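Local atomic coordinates of lipoxygenase (Cyanothece sp., PDB entry 5EK8), a protein that probably catalyses the insertion of molecular oxygen into polyunsaturated fatty acids at a non-heme iron, as a 9R-lipoxygenase. Residues L304-P316 with L325-W339. Sequence-based numbering, arbitrary orientation.
Sequences LFPTMITIQSRYP and LKDREVYTPNDGEKW
Leu-325 straddles the end of strand 304-313 with its two methyls: CD1 lies 3.5 Å from Gln-312 NE2, while CD2 rests against CD of Arg-314, whose guanidinium is bound by the backbone carbonyls of Trp-279, Tyr-282 and Ser-318. Next, Lys-326 donates its backbone N to Ser-313 O, and its CG stands over the face of the Tyr-315 ring, 3.6 Å from the centroid and 11° off the normal, a CH-pi contact. Arg-328 lays its CB against CB of Gln-312, and the guanidinium, salt-bridged to Glu-294, has Gln-312 NE2 over the centre of one face, 4.2 Å above it, with the amide and guanidinium planes 25° apart. With CG anti to the backbone N (chi1 -169°) and the chain extended beyond it, Gln-312 runs out between Leu-325 and Arg-328, touching both; an alanine here would probably leave Leu-325 CD1 without its amide neighbour and that guanidinium face without NE2. Glu-329 and Ile-311 exchange two backbone hydrogen bonds, as do Tyr-331 and Ile-309. Between them Val-330 offers CG1 to Met-308 SD at 3.8 Å. On the other side of the sheet, Tyr-331 OH donates to Glu-329 OE1 from above the carboxylate plane (2.8 Å), joining alternate residues of the short strand, and Ile-311 CD1 approaches the ring at CE2. The type I turn from Thr-332 to Asp-335 then reverses the chain, Asp-335 OD2 accepting Thr-332 N at 2.7 Å. Pro-333 CA sits over one face of the Trp-339 indole, whose edge meets Pro-306 CB; CG1 of Ile-309 reaches Trp-339 CZ3 at 3.5 Å, and Trp-339 NE1 is hydrogen-bonded to Asp-247. Strand 329-331 forms one edge of an antiparallel sheet, hydrogen-bonded to 303-313 and followed by a turn into helix 337-377, the long helix that carries the iron ligands His-359 and His-364 of the lipoxygenase fold.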
loop_
_atom_site.group_PDB
_atom_site.type_symbol
_atom_site.label_atom_id
_atom_site.label_comp_id
_atom_site.label_asym_id
_atom_site.label_seq_id
_atom_site.Cartn_x
_atom_site.Cartn_y
_atom_site.Cartn_z
ATOM N N LEU A 304 -6.063 1.331 -31.170
ATOM C CA LEU A 304 -7.143 2.102 -30.566
ATOM C C LEU A 304 -7.006 3.587 -30.882
ATOM O O LEU A 304 -6.005 4.210 -30.541
ATOM C CB LEU A 304 -7.171 1.893 -29.050
ATOM C CG LEU A 304 -7.940 0.688 -28.508
ATOM C CD1 LEU A 304 -7.743 0.582 -27.009
ATOM C CD2 LEU A 304 -9.421 0.806 -28.851
ATOM N N PHE A 305 -8.019 4.147 -31.536
ATOM C CA PHE A 305 -8.055 5.571 -31.838
ATOM C C PHE A 305 -9.179 6.236 -31.054
ATOM O O PHE A 305 -10.258 5.662 -30.920
ATOM C CB PHE A 305 -8.256 5.806 -33.340
ATOM C CG PHE A 305 -7.325 5.011 -34.213
ATOM C CD1 PHE A 305 -6.117 5.550 -34.630
ATOM C CD2 PHE A 305 -7.656 3.727 -34.616
ATOM C CE1 PHE A 305 -5.258 4.823 -35.429
ATOM C CE2 PHE A 305 -6.802 2.996 -35.413
ATOM C CZ PHE A 305 -5.601 3.545 -35.823
ATOM N N PRO A 306 -8.941 7.454 -30.545
ATOM C CA PRO A 306 -10.002 8.170 -29.827
ATOM C C PRO A 306 -11.026 8.769 -30.787
ATOM O O PRO A 306 -10.646 9.461 -31.728
ATOM C CB PRO A 306 -9.240 9.261 -29.078
ATOM C CG PRO A 306 -8.044 9.535 -29.941
ATOM C CD PRO A 306 -7.695 8.236 -30.628
ATOM N N THR A 307 -12.307 8.499 -30.560
ATOM C CA THR A 307 -13.351 8.997 -31.449
ATOM C C THR A 307 -13.975 10.292 -30.933
ATOM O O THR A 307 -14.215 11.217 -31.709
ATOM C CB THR A 307 -14.448 7.954 -31.649
ATOM O OG1 THR A 307 -15.055 7.655 -30.387
ATOM C CG2 THR A 307 -13.854 6.687 -32.227
ATOM N N MET A 308 -14.248 10.352 -29.633
ATOM C CA MET A 308 -14.697 11.596 -29.010
ATOM C C MET A 308 -14.463 11.603 -27.506
ATOM O O MET A 308 -14.104 10.594 -26.917
ATOM C CB MET A 308 -16.180 11.854 -29.296
ATOM C CG MET A 308 -17.143 10.888 -28.625
ATOM S SD MET A 308 -18.866 11.385 -28.866
ATOM C CE MET A 308 -19.002 11.360 -30.653
ATOM N N ILE A 309 -14.645 12.769 -26.903
ATOM C CA ILE A 309 -14.582 12.937 -25.463
ATOM C C ILE A 309 -15.717 13.865 -25.104
ATOM O O ILE A 309 -15.833 14.962 -25.656
ATOM C CB ILE A 309 -13.236 13.540 -24.972
ATOM C CG1 ILE A 309 -12.056 12.622 -25.303
ATOM C CG2 ILE A 309 -13.275 13.816 -23.470
ATOM C CD1 ILE A 309 -10.726 13.196 -24.899
ATOM N N THR A 310 -16.577 13.413 -24.204
ATOM C CA THR A 310 -17.662 14.247 -23.735
ATOM C C THR A 310 -17.328 14.762 -22.346
ATOM O O THR A 310 -16.739 14.047 -21.520
ATOM C CB THR A 310 -18.997 13.491 -23.714
ATOM O OG1 THR A 310 -19.024 12.590 -22.597
ATOM C CG2 THR A 310 -19.176 12.718 -25.006
ATOM N N ILE A 311 -17.692 16.015 -22.104
ATOM C CA ILE A 311 -17.413 16.647 -20.825
ATOM C C ILE A 311 -18.663 17.321 -20.269
ATOM O O ILE A 311 -19.259 18.185 -20.910
ATOM C CB ILE A 311 -16.282 17.692 -20.937
ATOM C CG1 ILE A 311 -14.979 17.040 -21.402
ATOM C CG2 ILE A 311 -16.073 18.390 -19.603
ATOM C CD1 ILE A 311 -13.837 18.030 -21.603
ATOM N N GLN A 312 -19.058 16.918 -19.069
ATOM C CA GLN A 312 -20.193 17.548 -18.413
ATOM C C GLN A 312 -19.771 18.052 -17.037
ATOM O O GLN A 312 -19.466 17.263 -16.149
ATOM C CB GLN A 312 -21.363 16.573 -18.309
ATOM C CG GLN A 312 -22.645 17.230 -17.879
ATOM C CD GLN A 312 -23.819 16.291 -17.908
ATOM O OE1 GLN A 312 -24.933 16.705 -18.207
ATOM N NE2 GLN A 312 -23.580 15.016 -17.603
ATOM N N SER A 313 -19.755 19.367 -16.863
ATOM C CA SER A 313 -19.117 19.954 -15.689
ATOM C C SER A 313 -20.099 20.466 -14.640
ATOM O O SER A 313 -21.200 20.917 -14.956
ATOM C CB SER A 313 -18.189 21.094 -16.118
ATOM O OG SER A 313 -17.240 20.642 -17.067
ATOM N N ARG A 314 -19.678 20.380 -13.383
ATOM C CA ARG A 314 -20.366 21.028 -12.282
ATOM C C ARG A 314 -20.265 22.535 -12.429
ATOM O O ARG A 314 -19.242 23.045 -12.889
ATOM C CB ARG A 314 -19.760 20.599 -10.946
ATOM C CG ARG A 314 -19.749 19.100 -10.735
ATOM C CD ARG A 314 -21.006 18.636 -10.025
ATOM N NE ARG A 314 -20.844 18.671 -8.579
ATOM C CZ ARG A 314 -20.597 17.604 -7.832
ATOM N NH1 ARG A 314 -20.501 16.402 -8.395
ATOM N NH2 ARG A 314 -20.457 17.742 -6.520
ATOM N N TYR A 315 -21.322 23.249 -12.054
ATOM C CA TYR A 315 -21.207 24.688 -11.861
ATOM C C TYR A 315 -20.240 24.887 -10.702
ATOM O O TYR A 315 -20.055 23.974 -9.893
ATOM C CB TYR A 315 -22.565 25.333 -11.565
ATOM C CG TYR A 315 -23.534 25.303 -12.727
ATOM C CD1 TYR A 315 -23.609 26.361 -13.625
ATOM C CD2 TYR A 315 -24.377 24.215 -12.926
ATOM C CE1 TYR A 315 -24.492 26.336 -14.690
ATOM C CE2 TYR A 315 -25.266 24.181 -13.990
ATOM C CZ TYR A 315 -25.319 25.244 -14.868
ATOM O OH TYR A 315 -26.197 25.217 -15.928
ATOM N N PRO A 316 -19.600 26.064 -10.623
ATOM C CA PRO A 316 -18.752 26.318 -9.454
ATOM C C PRO A 316 -19.544 26.181 -8.155
ATOM O O PRO A 316 -19.000 25.727 -7.148
ATOM C CB PRO A 316 -18.277 27.756 -9.669
ATOM C CG PRO A 316 -18.333 27.947 -11.144
ATOM C CD PRO A 316 -19.510 27.145 -11.621
ATOM N N LEU A 325 -25.610 20.136 -13.073
ATOM C CA LEU A 325 -24.517 20.085 -14.040
ATOM C C LEU A 325 -24.784 21.015 -15.219
ATOM O O LEU A 325 -25.936 21.229 -15.603
ATOM C CB LEU A 325 -24.310 18.659 -14.567
ATOM C CG LEU A 325 -23.917 17.531 -13.611
ATOM C CD1 LEU A 325 -23.901 16.213 -14.349
ATOM C CD2 LEU A 325 -22.558 17.797 -13.006
ATOM N N LYS A 326 -23.715 21.562 -15.795
ATOM C CA LYS A 326 -23.813 22.299 -17.054
ATOM C C LYS A 326 -24.124 21.320 -18.184
ATOM O O LYS A 326 -23.881 20.124 -18.045
ATOM C CB LYS A 326 -22.517 23.064 -17.350
ATOM C CG LYS A 326 -22.191 24.153 -16.343
ATOM C CD LYS A 326 -20.790 24.705 -16.560
ATOM C CE LYS A 326 -20.650 25.311 -17.943
ATOM N NZ LYS A 326 -19.322 25.956 -18.131
ATOM N N ASP A 327 -24.661 21.815 -19.295
ATOM C CA ASP A 327 -24.963 20.948 -20.433
ATOM C C ASP A 327 -23.713 20.218 -20.918
ATOM O O ASP A 327 -22.654 20.830 -21.074
ATOM C CB ASP A 327 -25.576 21.752 -21.581
ATOM C CG ASP A 327 -26.846 22.478 -21.174
ATOM O OD1 ASP A 327 -27.827 21.803 -20.788
ATOM O OD2 ASP A 327 -26.863 23.726 -21.250
ATOM N N ARG A 328 -23.835 18.912 -21.141
ATOM C CA ARG A 328 -22.701 18.117 -21.600
ATOM C C ARG A 328 -22.263 18.611 -22.969
ATOM O O ARG A 328 -23.088 18.982 -23.803
ATOM C CB ARG A 328 -23.044 16.622 -21.643
ATOM C CG ARG A 328 -23.612 16.120 -22.967
ATOM C CD ARG A 328 -24.207 14.730 -22.813
ATOM N NE ARG A 328 -23.335 13.859 -22.032
ATOM C CZ ARG A 328 -23.760 12.818 -21.323
ATOM N NH1 ARG A 328 -22.894 12.082 -20.638
ATOM N NH2 ARG A 328 -25.054 12.519 -21.295
ATOM N N GLU A 329 -20.951 18.646 -23.171
ATOM C CA GLU A 329 -20.357 19.087 -24.422
ATOM C C GLU A 329 -19.666 17.904 -25.074
ATOM O O GLU A 329 -19.305 16.939 -24.388
ATOM C CB GLU A 329 -19.362 20.222 -24.182
ATOM C CG GLU A 329 -19.823 21.268 -23.181
ATOM C CD GLU A 329 -18.659 21.894 -22.416
ATOM O OE1 GLU A 329 -17.548 21.314 -22.439
ATOM O OE2 GLU A 329 -18.856 22.962 -21.792
ATOM N N VAL A 330 -19.484 17.984 -26.390
ATOM C CA VAL A 330 -18.888 16.901 -27.170
ATOM C C VAL A 330 -17.682 17.386 -27.971
ATOM O O VAL A 330 -17.734 18.440 -28.608
ATOM C CB VAL A 330 -19.922 16.282 -28.134
ATOM C CG1 VAL A 330 -19.321 15.117 -28.895
ATOM C CG2 VAL A 330 -21.141 15.825 -27.365
ATOM N N TYR A 331 -16.597 16.616 -27.945
ATOM C CA TYR A 331 -15.381 17.014 -28.644
ATOM C C TYR A 331 -14.780 15.869 -29.454
ATOM O O TYR A 331 -14.556 14.784 -28.937
ATOM C CB TYR A 331 -14.357 17.559 -27.644
ATOM C CG TYR A 331 -14.869 18.765 -26.887
ATOM C CD1 TYR A 331 -14.951 20.008 -27.501
ATOM C CD2 TYR A 331 -15.289 18.656 -25.568
ATOM C CE1 TYR A 331 -15.432 21.110 -26.820
ATOM C CE2 TYR A 331 -15.773 19.755 -24.878
ATOM C CZ TYR A 331 -15.841 20.979 -25.510
ATOM O OH TYR A 331 -16.319 22.077 -24.832
ATOM N N THR A 332 -14.524 16.130 -30.732
ATOM C CA THR A 332 -13.933 15.146 -31.634
ATOM C C THR A 332 -12.485 15.536 -31.966
ATOM O O THR A 332 -12.092 16.684 -31.752
ATOM C CB THR A 332 -14.768 15.020 -32.923
ATOM O OG1 THR A 332 -14.716 16.249 -33.663
ATOM C CG2 THR A 332 -16.204 14.702 -32.577
ATOM N N PRO A 333 -11.680 14.587 -32.484
ATOM C CA PRO A 333 -10.265 14.882 -32.760
ATOM C C PRO A 333 -10.005 15.987 -33.786
ATOM O O PRO A 333 -8.842 16.291 -34.044
ATOM C CB PRO A 333 -9.732 13.546 -33.286
ATOM C CG PRO A 333 -10.604 12.531 -32.665
ATOM C CD PRO A 333 -11.967 13.150 -32.632
ATOM N N ASN A 334 -11.050 16.573 -34.361
ATOM C CA ASN A 334 -10.864 17.660 -35.314
ATOM C C ASN A 334 -11.335 18.998 -34.756
ATOM O O ASN A 334 -11.433 19.985 -35.484
ATOM C CB ASN A 334 -11.589 17.349 -36.623
ATOM C CG ASN A 334 -12.909 16.645 -36.402
ATOM O OD1 ASN A 334 -13.910 17.267 -36.045
ATOM N ND2 ASN A 334 -12.920 15.333 -36.614
ATOM N N ASP A 335 -11.614 19.031 -33.458
ATOM C CA ASP A 335 -12.074 20.254 -32.811
ATOM C C ASP A 335 -10.901 21.068 -32.269
ATOM O O ASP A 335 -11.089 21.983 -31.466
ATOM C CB ASP A 335 -13.067 19.932 -31.691
ATOM C CG ASP A 335 -14.382 19.375 -32.214
ATOM O OD1 ASP A 335 -14.747 19.686 -33.368
ATOM O OD2 ASP A 335 -15.057 18.634 -31.469
ATOM N N GLY A 336 -9.694 20.721 -32.710
ATOM C CA GLY A 336 -8.500 21.500 -32.430
ATOM C C GLY A 336 -8.079 21.645 -30.978
ATOM O O GLY A 336 -7.813 20.661 -30.270
ATOM N N GLU A 337 -8.006 22.893 -30.531
ATOM C CA GLU A 337 -7.494 23.173 -29.200
ATOM C C GLU A 337 -8.499 22.756 -28.136
ATOM O O GLU A 337 -8.112 22.433 -27.019
ATOM C CB GLU A 337 -7.128 24.657 -29.045
ATOM C CG GLU A 337 -8.267 25.580 -28.643
ATOM C CD GLU A 337 -9.128 26.001 -29.819
ATOM O OE1 GLU A 337 -8.940 25.450 -30.926
ATOM O OE2 GLU A 337 -9.984 26.895 -29.637
ATOM N N LYS A 338 -9.785 22.750 -28.476
ATOM C CA LYS A 338 -10.787 22.287 -27.525
ATOM C C LYS A 338 -10.715 20.771 -27.414
ATOM O O LYS A 338 -11.042 20.198 -26.371
ATOM C CB LYS A 338 -12.188 22.761 -27.920
ATOM C CG LYS A 338 -12.417 24.228 -27.567
ATOM C CD LYS A 338 -13.883 24.579 -27.415
ATOM C CE LYS A 338 -14.064 25.704 -26.398
ATOM N NZ LYS A 338 -12.998 26.744 -26.515
ATOM N N TRP A 339 -10.256 20.127 -28.482
ATOM C CA TRP A 339 -9.938 18.706 -28.427
ATOM C C TRP A 339 -8.758 18.464 -27.481
ATOM O O TRP A 339 -8.828 17.607 -26.592
ATOM C CB TRP A 339 -9.631 18.164 -29.826
ATOM C CG TRP A 339 -9.128 16.753 -29.833
ATOM C CD1 TRP A 339 -7.918 16.320 -30.284
ATOM C CD2 TRP A 339 -9.817 15.588 -29.357
ATOM N NE1 TRP A 339 -7.812 14.959 -30.130
ATOM C CE2 TRP A 339 -8.964 14.486 -29.557
ATOM C CE3 TRP A 339 -11.074 15.369 -28.784
ATOM C CZ2 TRP A 339 -9.325 13.187 -29.208
ATOM C CZ3 TRP A 339 -11.431 14.078 -28.434
ATOM C CH2 TRP A 339 -10.559 13.005 -28.647
#